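Local coordinates for protein N(2),N(2)-dimethylguanosine tRNA methyltransferase (PDB 2DUL) that probably transfers two methyl groups from S-adenosyl-L-methionine to the exocyclic N2 of guanine 26 in a number of tRNAs, at residues A[152-157]-A[231-236]. Residues are numbered along the deposited sequence; the frame is centred on the assembly and turned at random.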
loop_
_atom_site.group_PDB
_atom_site.type_symbol
_atom_site.label_atom_id
_atom_site.label_comp_id
_atom_site.label_asym_id
_atom_site.label_seq_id
_atom_site.Cartn_x
_atom_site.Cartn_y
_atom_site.Cartn_z
ATOM N N ARG A 152 -13.527 10.771 -3.239
ATOM C CA ARG A 152 -14.843 11.186 -3.713
ATOM C C ARG A 152 -15.200 10.456 -5.015
ATOM O O ARG A 152 -16.374 10.260 -5.322
ATOM C CB ARG A 152 -14.887 12.706 -3.941
ATOM C CG ARG A 152 -15.095 13.528 -2.671
ATOM C CD ARG A 152 -15.134 15.032 -2.945
ATOM N NE ARG A 152 -13.792 15.610 -2.978
ATOM C CZ ARG A 152 -13.171 16.038 -4.071
ATOM N NH1 ARG A 152 -13.763 15.971 -5.257
ATOM N NH2 ARG A 152 -11.938 16.517 -3.979
ATOM N N SER A 153 -14.178 10.053 -5.767
ATOM C CA SER A 153 -14.358 9.352 -7.040
ATOM C C SER A 153 -14.658 7.854 -6.868
ATOM O O SER A 153 -15.363 7.256 -7.686
ATOM C CB SER A 153 -13.105 9.527 -7.906
ATOM O OG SER A 153 -13.284 8.985 -9.208
ATOM N N ALA A 154 -14.112 7.241 -5.823
ATOM C CA ALA A 154 -14.371 5.826 -5.565
ATOM C C ALA A 154 -15.796 5.721 -5.014
ATOM O O ALA A 154 -16.308 6.691 -4.466
ATOM C CB ALA A 154 -13.384 5.289 -4.533
ATOM N N LYS A 155 -16.431 4.560 -5.176
ATOM C CA LYS A 155 -17.780 4.334 -4.633
ATOM C C LYS A 155 -17.638 4.402 -3.107
ATOM O O LYS A 155 -16.529 4.284 -2.587
ATOM C CB LYS A 155 -18.297 2.937 -5.003
ATOM C CG LYS A 155 -18.537 2.680 -6.484
ATOM C CD LYS A 155 -19.789 3.375 -6.974
ATOM C CE LYS A 155 -20.153 2.920 -8.379
ATOM N NZ LYS A 155 -21.319 3.671 -8.910
ATOM N N ARG A 156 -18.752 4.567 -2.395
ATOM C CA ARG A 156 -18.719 4.655 -0.935
ATOM C C ARG A 156 -18.298 3.334 -0.278
ATOM O O ARG A 156 -17.976 3.287 0.913
ATOM C CB ARG A 156 -20.085 5.128 -0.409
ATOM C CG ARG A 156 -20.447 6.546 -0.873
ATOM C CD ARG A 156 -21.764 7.035 -0.270
ATOM N NE ARG A 156 -21.672 7.138 1.183
ATOM C CZ ARG A 156 -21.042 8.110 1.840
ATOM N NH1 ARG A 156 -20.443 9.099 1.184
ATOM N NH2 ARG A 156 -20.981 8.067 3.162
ATOM N N ARG A 157 -18.300 2.259 -1.058
ATOM C CA ARG A 157 -17.875 0.961 -0.556
ATOM C C ARG A 157 -16.776 0.473 -1.495
ATOM O O ARG A 157 -16.526 -0.724 -1.623
ATOM C CB ARG A 157 -19.046 -0.024 -0.536
ATOM C CG ARG A 157 -20.169 0.374 0.421
ATOM C CD ARG A 157 -21.346 -0.595 0.334
ATOM N NE ARG A 157 -22.478 -0.189 1.170
ATOM C CZ ARG A 157 -23.154 0.952 1.034
ATOM N NH1 ARG A 157 -24.170 1.221 1.848
ATOM N NH2 ARG A 157 -22.823 1.827 0.089
ATOM N N VAL A 231 -7.202 -0.242 0.932
ATOM C CA VAL A 231 -8.276 -0.111 1.906
ATOM C C VAL A 231 -9.652 -0.256 1.289
ATOM O O VAL A 231 -9.861 0.039 0.110
ATOM C CB VAL A 231 -8.205 1.251 2.654
ATOM C CG1 VAL A 231 -6.881 1.364 3.386
ATOM C CG2 VAL A 231 -8.379 2.399 1.682
ATOM N N LYS A 232 -10.584 -0.731 2.106
ATOM C CA LYS A 232 -11.968 -0.918 1.698
ATOM C C LYS A 232 -12.767 0.177 2.392
ATOM O O LYS A 232 -12.779 0.260 3.619
ATOM C CB LYS A 232 -12.478 -2.288 2.157
ATOM C CG LYS A 232 -13.959 -2.537 1.867
ATOM C CD LYS A 232 -14.233 -2.683 0.375
ATOM C CE LYS A 232 -15.662 -3.163 0.135
ATOM N NZ LYS A 232 -15.986 -3.332 -1.305
ATOM N N LEU A 233 -13.422 1.023 1.611
ATOM C CA LEU A 233 -14.211 2.104 2.182
ATOM C C LEU A 233 -15.486 1.548 2.818
ATOM O O LEU A 233 -16.114 0.638 2.276
ATOM C CB LEU A 233 -14.549 3.130 1.094
ATOM C CG LEU A 233 -13.316 3.790 0.458
ATOM C CD1 LEU A 233 -13.744 4.748 -0.638
ATOM C CD2 LEU A 233 -12.523 4.535 1.520
ATOM N N LYS A 234 -15.840 2.088 3.979
ATOM C CA LYS A 234 -17.037 1.672 4.706
ATOM C C LYS A 234 -18.019 2.844 4.704
ATOM O O LYS A 234 -17.658 3.972 5.043
ATOM C CB LYS A 234 -16.664 1.284 6.137
ATOM C CG LYS A 234 -15.481 0.322 6.223
ATOM C CD LYS A 234 -15.760 -0.994 5.500
ATOM C CE LYS A 234 -16.875 -1.783 6.175
ATOM N NZ LYS A 234 -16.520 -2.142 7.581
ATOM N N ASP A 235 -19.268 2.574 4.332
ATOM C CA ASP A 235 -20.278 3.621 4.232
ATOM C C ASP A 235 -21.086 3.891 5.497
ATOM O O ASP A 235 -21.893 3.058 5.913
ATOM C CB ASP A 235 -21.232 3.290 3.081
ATOM C CG ASP A 235 -22.177 4.434 2.748
ATOM O OD1 ASP A 235 -22.172 5.465 3.458
ATOM O OD2 ASP A 235 -22.936 4.294 1.767
ATOM N N GLY A 236 -20.877 5.064 6.092
ATOM C CA GLY A 236 -21.614 5.427 7.292
ATOM C C GLY A 236 -20.858 6.294 8.284
ATOM O O GLY A 236 -19.673 6.081 8.531
#
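D235 shows how one carboxylate can serve two consecutive arginines, each of its oxygens taking a different one. OD1 lies at the edge of the R156 guanidinium, 2.9 Å from NE and 2.9 Å from NH2. Both bonds are bent, the one from NE weak, and NH2 meets OD1 from above the carboxylate plane, the two flat groups being turned 66° apart. OD2 forms the second salt bridge, with R157 NH2 at 3.0 Å. The R157 guanidinium also lays one face over D235 CB, so this arginine covers the stem of the aspartate as well as pairing with its charge. A bend at chi3 (63°) turns the NE and NH2 edge of the R156 guanidinium toward D235, and its NH2 reaches the carbonyl of Y211 as well. Without this guanidinium, as with an alanine here, OD1 would probably lose its cationic mate and the Y211 carbonyl this donor.

Beneath the ion pairs, L233 sets CD1 3.9 Å from A154 CB, while its carbonyl receives a CA-H...O contact from R157. K232, bent at chi2 (69°), brings NZ to R157 O at 2.7 Å, nearly in line with the C=O bond. Further out, I215 of the neighbouring strand packs on L233, and the A154 carbonyl is bound by R130.

The contact thus fastens the link between helix 144-153 and strand 158-164 to the end of antiparallel strand 226-235, in the mixed sheet of this class I-like methyltransferase. With two guanidinium groups around it, D235 is likely to stay ionised, its charge shared between both arginines.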